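Local coordinates for protein oxygen-independent coproporphyrinogen III oxidase (Escherichia coli, PDB 1OLT) that catalyses the anaerobic oxidative decarboxylation of two propionate groups of coproporphyrinogen III to give protoporphyrinogen IX in heme biosynthesis, using a [4Fe-4S] cluster and S-adenosylmethionine, at residues H104-H109 against T314-T319; F164-M169 against F203-I208; D334-N339 against I361-D366. One frame throughout, in Å; residues are numbered along the deposited sequence. Where two conformers were deposited one is given.

Interaction 1 (H104-H109 against T314-T319); sequences HVSQLH and TTQGDT
Ser106 and Gln107, early in strand 105-112 of the radical SAM core, meet Thr314, at the end of strand 313-314, and Gln316 in the loop after it; the loop rests on the mostly parallel sheet through polar side chains, with no backbone pairing between the two. The one strong hydrogen bond of the contact joins Ser106 and Gln316. The hydroxyl OG of Ser106 donates to OE1 of Gln316 over 2.6 Å, a short bond that lies in the carbonyl plane of the amide with a C=O...donor angle of 160°. On the same amide, NE2 of Gln316 reaches back to the backbone O of Ser106 in a weak bond of 3.4 Å. One residue of the strand is therefore gripped through both its hydroxyl and its carbonyl. Gln316 gets there as an extended chain, with CG beside its own backbone N (chi1 -57°). With an alanine here both amide bonds would go, and the Ser106 hydroxyl would probably lose its partner in this loop and be freer to turn.

Van der Waals contact between two amides comes next. Gln107 and Gln316 approach from opposite directions, their amide planes 37° apart, and OE1 of Gln107 sits 3.5 Å from CD of Gln316. That OE1 is also 3.2 Å from Thr314 OG1, a weak bond left unsettled by another acceptor within the proton's reach. Gln107 NE2 is hydrogen-bonded to Ser54 of the adjoining strand 53-62.

At the start of the loop, Thr314 forms an ST turn: Gln316 N donates to Thr314 OG1 at 3.3 Å.

Interaction 2 (F164-M169 against F203-I208); sequences FNRLSM and FTSTNI
The ring of Phe203 takes the CD2 methyl of Leu167 over the centre of one face, a CH-pi contact in which the carbon stands 4.1 Å from the ring centroid and only 4° off the normal. At the ring's edge, close to its plane, comes the backbone of Arg166 through N and CA, while Phe164 O approaches obliquely. The second flat group, the guanidinium of Arg166, has Ser205 OG over one face, 3.8 Å above its centre. That group is held by charge from elsewhere, since NH1 forms salt bridges with Glu141 and Glu296.

Leu167 can reach the ring because its CG lies between the backbone N and the carbonyl carbon (chi1 81°). Its other methyl, CD1, runs alongside Thr206 CG2 at 3.6 Å, the two side chains pointing the same way.

Farther along, the segments become neighbouring parallel strands of the radical SAM sheet, joined by a crossover that carries helices 176-182 and 188-200. Asn207 N donates to Leu167 O at 3.1 Å, and Met169 N to Asn207 O at 2.8 Å. Before this pairing starts, waters fill in. One accepts from Leu167 N at 2.9 Å and donates to Thr204 O, with Thr206 OG1 also beside it; another donates to Asn165 O and accepts from Thr204 OG1.

The Met169 side chain is about 6 Å from a bound S-adenosylmethionine, and Asp209, which binds one of the two S-adenosylmethionines, lies two residues beyond Asn207. The chemistry thus divides by position: where the loop ends lead into the strands, bridging waters and a weak bond from Thr204 N to Asn165 O stand in for regular pairing, while direct backbone bonds fix the strand register as the chains near the cofactor site.

Interaction 3 (D334-N339 against I361-D366); sequences DCYAQN and IALTRD
Tyr336 and Ile361 form a hydrogen-bonded pair between antiparallel strands, and their backbones are tied in both directions. Tyr336 N donates to Ile361 O at 2.9 Å, and Ile361 N returns a bond to Tyr336 O at 2.8 Å. A third backbone bond, Leu363 N to Asp334 O at 3.0 Å, carries the pairing one step past the end of strand 357-362. Water joins in at this end, donating to both Asp334 O and Leu363 O and so bridging the two carbonyls.

Apolar contacts cover the side of the sheet where Tyr336 and Ile361 project. The CD1 methyl of Leu363 lies over one face of the Tyr336 ring, 4.0 Å from its centroid and 6° off the normal, a CH-pi contact. Leu363 CG stands beside its own backbone N (chi1 -80°), which carries the branch across the ring obliquely; the second methyl, CD2, comes to 3.9 Å from Tyr336 OH. Ile361 runs alongside the tyrosine, Ile361 CG2 touching Tyr336 CB at 4.0 Å. The phenol itself is hydrogen-bonded to the backbone O of Tyr26. From the other side of the sheet, Cys335 SG packs against Ala362 CB at 3.9 Å, the side chains of the non-hydrogen-bonded pair.

Strand 335-339 is the middle strand of this three-stranded antiparallel sheet, between 329-332 and 357-362. Cys335 also packs on Ala44 of helix 38-45, while Leu363 rests on Cys368 and Arg371 in the first turns of helix 365-380, which Thr364 precedes as N-cap.

In the fold
Interactions 1 and 2 both belong to the large sheet of the radical SAM core, with centres 16 Å apart, but use it differently: interaction 2 pairs two of its adjacent strands, whereas interaction 1 pins a later loop onto one strand by side-chain amides and hydroxyls. Interaction 3 lies in a separate small antiparallel sheet leading into the C-terminal region, its centre about 30 Å from that of interaction 2 and on the opposite side of the chain's centre. All three are partly buried. Interactions 2 and 3 each combine backbone pairing, water bridges and a leucine methyl over an aromatic face, while interaction 1, the smallest, is almost wholly polar.

Interaction 1 (H104-H109 against T314-T319)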
# COMPACT_ATOMS: atom_id res chain seq x y z
N HIS A 104 6.36 -12.19 -18.01
CA HIS A 104 7.39 -11.18 -17.93
C HIS A 104 7.06 -10.30 -16.75
O HIS A 104 5.93 -9.84 -16.65
CB HIS A 104 7.39 -10.40 -19.23
CG HIS A 104 7.75 -11.24 -20.41
ND1 HIS A 104 9.02 -11.29 -20.93
CD2 HIS A 104 7.02 -12.15 -21.11
CE1 HIS A 104 9.05 -12.14 -21.95
NE2 HIS A 104 7.85 -12.69 -22.06
N VAL A 105 8.04 -10.11 -15.86
CA VAL A 105 7.84 -9.43 -14.60
C VAL A 105 8.17 -7.95 -14.83
O VAL A 105 9.25 -7.62 -15.27
CB VAL A 105 8.68 -10.03 -13.51
CG1 VAL A 105 8.59 -9.20 -12.32
CG2 VAL A 105 8.15 -11.48 -13.22
N SER A 106 7.19 -7.08 -14.58
CA SER A 106 7.35 -5.65 -14.73
C SER A 106 7.55 -4.95 -13.39
O SER A 106 7.93 -3.76 -13.34
CB SER A 106 6.09 -5.07 -15.43
OG SER A 106 4.93 -5.32 -14.64
N GLN A 107 7.35 -5.68 -12.31
CA GLN A 107 7.31 -5.09 -10.96
C GLN A 107 7.67 -6.08 -9.84
O GLN A 107 7.14 -7.19 -9.85
CB GLN A 107 5.90 -4.63 -10.75
CG GLN A 107 5.69 -3.63 -9.69
CD GLN A 107 4.23 -3.00 -9.75
OE1 GLN A 107 4.04 -1.89 -10.27
NE2 GLN A 107 3.24 -3.75 -9.23
N LEU A 108 8.52 -5.67 -8.89
CA LEU A 108 8.79 -6.45 -7.69
C LEU A 108 8.86 -5.47 -6.54
O LEU A 108 9.55 -4.45 -6.64
CB LEU A 108 10.14 -7.17 -7.81
CG LEU A 108 10.76 -7.75 -6.54
CD1 LEU A 108 9.89 -8.84 -6.01
CD2 LEU A 108 12.15 -8.23 -6.83
N HIS A 109 8.21 -5.82 -5.43
CA HIS A 109 8.31 -5.08 -4.22
C HIS A 109 8.46 -6.02 -3.02
O HIS A 109 7.80 -7.07 -2.95
CB HIS A 109 7.09 -4.26 -4.01
CG HIS A 109 7.13 -3.43 -2.77
ND1 HIS A 109 7.52 -2.14 -2.78
CD2 HIS A 109 6.86 -3.73 -1.49
CE1 HIS A 109 7.44 -1.63 -1.55
NE2 HIS A 109 7.02 -2.57 -0.75
N THR A 314 -0.13 3.16 -8.45
CA THR A 314 0.83 2.67 -9.42
C THR A 314 0.39 3.00 -10.81
O THR A 314 -0.82 3.06 -11.06
CB THR A 314 1.04 1.10 -9.29
OG1 THR A 314 2.04 0.66 -10.22
CG2 THR A 314 -0.20 0.35 -9.74
N THR A 315 1.35 3.18 -11.72
CA THR A 315 1.07 3.33 -13.17
C THR A 315 0.72 2.03 -13.90
O THR A 315 0.15 2.06 -14.94
CB THR A 315 2.31 3.95 -13.89
OG1 THR A 315 3.53 3.35 -13.39
CG2 THR A 315 2.44 5.44 -13.55
N GLN A 316 1.11 0.90 -13.34
CA GLN A 316 0.95 -0.41 -13.98
C GLN A 316 -0.37 -1.09 -13.60
O GLN A 316 -0.48 -1.75 -12.52
CB GLN A 316 2.12 -1.30 -13.56
CG GLN A 316 3.50 -0.67 -13.91
CD GLN A 316 4.69 -1.65 -13.72
OE1 GLN A 316 4.52 -2.90 -13.86
NE2 GLN A 316 5.87 -1.09 -13.42
N GLY A 317 -1.36 -0.94 -14.47
CA GLY A 317 -2.63 -1.62 -14.32
C GLY A 317 -2.70 -2.86 -15.20
O GLY A 317 -1.89 -3.05 -16.11
N ASP A 318 -3.71 -3.68 -14.95
CA ASP A 318 -3.91 -4.96 -15.66
C ASP A 318 -2.63 -5.81 -15.57
O ASP A 318 -2.14 -6.30 -16.59
CB ASP A 318 -4.36 -4.79 -17.15
CG ASP A 318 -5.89 -4.40 -17.31
OD1 ASP A 318 -6.70 -4.50 -16.34
OD2 ASP A 318 -6.35 -3.97 -18.39
N THR A 319 -2.08 -5.97 -14.36
CA THR A 319 -1.09 -6.99 -14.10
C THR A 319 -1.69 -8.07 -13.19
O THR A 319 -2.59 -7.80 -12.42
CB THR A 319 0.21 -6.41 -13.44
OG1 THR A 319 -0.09 -5.96 -12.10
CG2 THR A 319 0.68 -5.18 -14.19

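Interaction 2 (F164-M169 against F203-I208)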
# COMPACT_ATOMS: atom_id res chain seq x y z
N PHE A 164 17.64 -2.83 -7.26
CA PHE A 164 16.56 -2.00 -6.66
C PHE A 164 16.66 -0.57 -7.18
O PHE A 164 17.75 -0.03 -7.26
CB PHE A 164 16.59 -2.02 -5.16
CG PHE A 164 16.10 -3.32 -4.57
CD1 PHE A 164 16.97 -4.39 -4.38
CD2 PHE A 164 14.77 -3.50 -4.24
CE1 PHE A 164 16.51 -5.54 -3.83
CE2 PHE A 164 14.32 -4.71 -3.74
CZ PHE A 164 15.20 -5.71 -3.51
N ASN A 165 15.54 0.01 -7.58
CA ASN A 165 15.49 1.40 -8.10
C ASN A 165 14.50 2.35 -7.40
O ASN A 165 14.42 3.56 -7.76
CB ASN A 165 15.31 1.42 -9.62
CG ASN A 165 14.19 0.50 -10.13
OD1 ASN A 165 13.15 0.33 -9.50
ND2 ASN A 165 14.41 -0.06 -11.29
N ARG A 166 13.72 1.79 -6.48
CA ARG A 166 12.83 2.56 -5.68
C ARG A 166 12.85 2.11 -4.24
O ARG A 166 12.91 0.96 -3.94
CB ARG A 166 11.42 2.42 -6.14
CG ARG A 166 11.29 2.61 -7.60
CD ARG A 166 10.00 3.08 -7.98
NE ARG A 166 10.04 3.68 -9.31
CZ ARG A 166 8.97 3.94 -9.97
NH1 ARG A 166 7.79 3.68 -9.39
NH2 ARG A 166 9.05 4.47 -11.21
N LEU A 167 12.75 3.07 -3.33
CA LEU A 167 12.64 2.76 -1.91
C LEU A 167 11.61 3.64 -1.18
O LEU A 167 11.33 4.78 -1.58
CB LEU A 167 14.01 2.82 -1.23
CG LEU A 167 14.73 4.07 -0.74
CD1 LEU A 167 14.14 4.81 0.47
CD2 LEU A 167 16.18 3.65 -0.42
N SER A 168 11.12 3.09 -0.07
CA SER A 168 10.22 3.72 0.86
C SER A 168 10.87 3.58 2.24
O SER A 168 11.45 2.50 2.57
CB SER A 168 8.88 3.03 0.81
OG SER A 168 8.04 3.68 1.71
N MET A 169 10.83 4.65 3.03
CA MET A 169 11.47 4.67 4.31
C MET A 169 10.48 5.15 5.35
O MET A 169 9.87 6.20 5.20
CB MET A 169 12.68 5.58 4.24
CG MET A 169 13.42 5.85 5.54
SD MET A 169 14.81 7.05 5.35
CE MET A 169 15.62 6.28 3.92
N PHE A 203 18.62 6.29 -6.63
CA PHE A 203 17.22 5.97 -6.30
C PHE A 203 16.32 7.18 -6.67
O PHE A 203 16.72 8.32 -6.44
CB PHE A 203 17.02 5.65 -4.86
CG PHE A 203 17.44 4.28 -4.48
CD1 PHE A 203 16.56 3.22 -4.60
CD2 PHE A 203 18.73 4.05 -3.97
CE1 PHE A 203 16.95 1.91 -4.24
CE2 PHE A 203 19.14 2.78 -3.56
CZ PHE A 203 18.27 1.68 -3.72
N THR A 204 15.17 6.91 -7.29
CA THR A 204 14.15 7.95 -7.62
C THR A 204 12.83 7.54 -7.05
O THR A 204 12.64 6.43 -6.68
CB THR A 204 13.98 8.13 -9.14
OG1 THR A 204 13.73 6.86 -9.73
CG2 THR A 204 15.24 8.58 -9.80
N SER A 205 11.86 8.44 -7.02
CA SER A 205 10.55 8.14 -6.41
C SER A 205 10.61 7.70 -4.98
O SER A 205 9.80 6.87 -4.54
CB SER A 205 9.79 7.07 -7.20
OG SER A 205 9.63 7.48 -8.54
N THR A 206 11.57 8.22 -4.23
CA THR A 206 11.69 7.87 -2.81
C THR A 206 10.54 8.39 -1.95
O THR A 206 10.24 9.60 -1.93
CB THR A 206 13.00 8.41 -2.27
OG1 THR A 206 14.06 7.71 -2.92
CG2 THR A 206 13.19 8.07 -0.86
N ASN A 207 9.92 7.47 -1.21
CA ASN A 207 8.80 7.75 -0.34
C ASN A 207 9.24 7.76 1.10
O ASN A 207 10.09 6.92 1.51
CB ASN A 207 7.70 6.70 -0.56
CG ASN A 207 6.56 6.85 0.39
OD1 ASN A 207 6.43 6.13 1.41
ND2 ASN A 207 5.77 7.83 0.15
N ILE A 208 8.71 8.69 1.88
CA ILE A 208 8.69 8.53 3.33
C ILE A 208 7.28 8.39 3.93
O ILE A 208 6.30 9.10 3.50
CB ILE A 208 9.44 9.60 4.04
CG1 ILE A 208 8.76 10.89 4.02
CG2 ILE A 208 10.87 9.82 3.49
CD1 ILE A 208 9.17 11.68 5.15
O HOH W 1 15.74 4.79 -9.49
O HOH W 2 13.78 5.57 -4.32

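Interaction 3 (D334-N339 against I361-D366)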
# COMPACT_ATOMS: atom_id res chain seq x y z
N ASP A 334 -8.87 -12.33 -11.97
CA ASP A 334 -10.07 -11.99 -11.21
C ASP A 334 -10.31 -12.82 -9.92
O ASP A 334 -11.46 -13.13 -9.57
CB ASP A 334 -11.31 -11.97 -12.12
CG ASP A 334 -11.07 -11.15 -13.42
OD1 ASP A 334 -10.64 -9.96 -13.40
OD2 ASP A 334 -11.16 -11.68 -14.48
N CYS A 335 -9.21 -13.15 -9.22
CA CYS A 335 -9.29 -13.77 -7.90
C CYS A 335 -8.33 -13.10 -6.95
O CYS A 335 -7.35 -12.50 -7.37
CB CYS A 335 -8.98 -15.28 -7.92
SG CYS A 335 -10.00 -16.26 -8.99
N TYR A 336 -8.64 -13.12 -5.67
CA TYR A 336 -7.69 -12.79 -4.62
C TYR A 336 -7.40 -14.08 -3.84
O TYR A 336 -8.28 -14.88 -3.59
CB TYR A 336 -8.19 -11.68 -3.68
CG TYR A 336 -8.67 -10.39 -4.37
CD1 TYR A 336 -8.14 -9.99 -5.61
CD2 TYR A 336 -9.65 -9.58 -3.79
CE1 TYR A 336 -8.56 -8.82 -6.25
CE2 TYR A 336 -10.10 -8.40 -4.44
CZ TYR A 336 -9.53 -8.02 -5.66
OH TYR A 336 -9.96 -6.89 -6.34
N ALA A 337 -6.14 -14.27 -3.44
CA ALA A 337 -5.70 -15.43 -2.69
C ALA A 337 -4.65 -14.99 -1.70
O ALA A 337 -3.74 -14.23 -2.04
CB ALA A 337 -5.13 -16.46 -3.67
N GLN A 338 -4.71 -15.50 -0.49
CA GLN A 338 -3.76 -15.10 0.53
C GLN A 338 -3.11 -16.31 1.15
O GLN A 338 -3.77 -17.31 1.42
CB GLN A 338 -4.44 -14.33 1.68
CG GLN A 338 -3.51 -13.64 2.62
CD GLN A 338 -4.19 -12.73 3.66
OE1 GLN A 338 -5.36 -12.92 3.97
NE2 GLN A 338 -3.44 -11.74 4.19
N ASN A 339 -1.82 -16.18 1.37
CA ASN A 339 -1.06 -17.13 2.16
C ASN A 339 -1.40 -17.07 3.65
O ASN A 339 -1.83 -16.02 4.19
CB ASN A 339 0.43 -16.84 1.99
CG ASN A 339 1.00 -17.35 0.68
OD1 ASN A 339 0.39 -18.20 -0.02
ND2 ASN A 339 2.25 -16.86 0.34
N ILE A 361 -10.88 -15.49 -2.78
CA ILE A 361 -12.18 -15.32 -3.44
C ILE A 361 -12.05 -15.27 -4.96
O ILE A 361 -11.15 -14.61 -5.48
CB ILE A 361 -12.83 -13.98 -2.96
CG1 ILE A 361 -14.27 -13.81 -3.57
CG2 ILE A 361 -11.99 -12.81 -3.32
CD1 ILE A 361 -15.18 -13.19 -2.61
N ALA A 362 -12.97 -15.93 -5.66
CA ALA A 362 -13.10 -15.77 -7.10
C ALA A 362 -14.17 -14.70 -7.27
O ALA A 362 -15.29 -14.91 -6.87
CB ALA A 362 -13.57 -17.07 -7.74
N LEU A 363 -13.83 -13.55 -7.82
CA LEU A 363 -14.77 -12.47 -7.97
C LEU A 363 -15.87 -12.84 -9.01
O LEU A 363 -15.58 -13.36 -10.06
CB LEU A 363 -14.08 -11.19 -8.41
CG LEU A 363 -13.35 -10.33 -7.39
CD1 LEU A 363 -12.23 -11.08 -6.74
CD2 LEU A 363 -12.80 -9.02 -8.06
N THR A 364 -17.11 -12.58 -8.67
CA THR A 364 -18.22 -12.65 -9.63
C THR A 364 -18.14 -11.50 -10.67
O THR A 364 -17.30 -10.63 -10.58
CB THR A 364 -19.58 -12.54 -8.92
OG1 THR A 364 -19.67 -11.28 -8.23
CG2 THR A 364 -19.76 -13.64 -7.82
N ARG A 365 -19.03 -11.54 -11.65
CA ARG A 365 -19.15 -10.46 -12.64
C ARG A 365 -19.40 -9.12 -11.97
O ARG A 365 -18.73 -8.16 -12.24
CB ARG A 365 -20.30 -10.72 -13.62
CG ARG A 365 -19.90 -10.60 -15.05
CD ARG A 365 -21.01 -10.91 -15.96
NE ARG A 365 -21.93 -9.79 -15.97
CZ ARG A 365 -21.94 -8.81 -16.86
NH1 ARG A 365 -21.07 -8.80 -17.89
NH2 ARG A 365 -22.83 -7.83 -16.72
N ASP A 366 -20.36 -9.11 -11.08
CA ASP A 366 -20.72 -7.95 -10.31
C ASP A 366 -19.55 -7.44 -9.45
O ASP A 366 -19.32 -6.24 -9.41
CB ASP A 366 -21.91 -8.33 -9.42
CG ASP A 366 -22.41 -7.17 -8.59
OD1 ASP A 366 -22.89 -6.23 -9.22
OD2 ASP A 366 -22.30 -7.12 -7.34
O HOH W 3 -13.44 -14.84 -10.67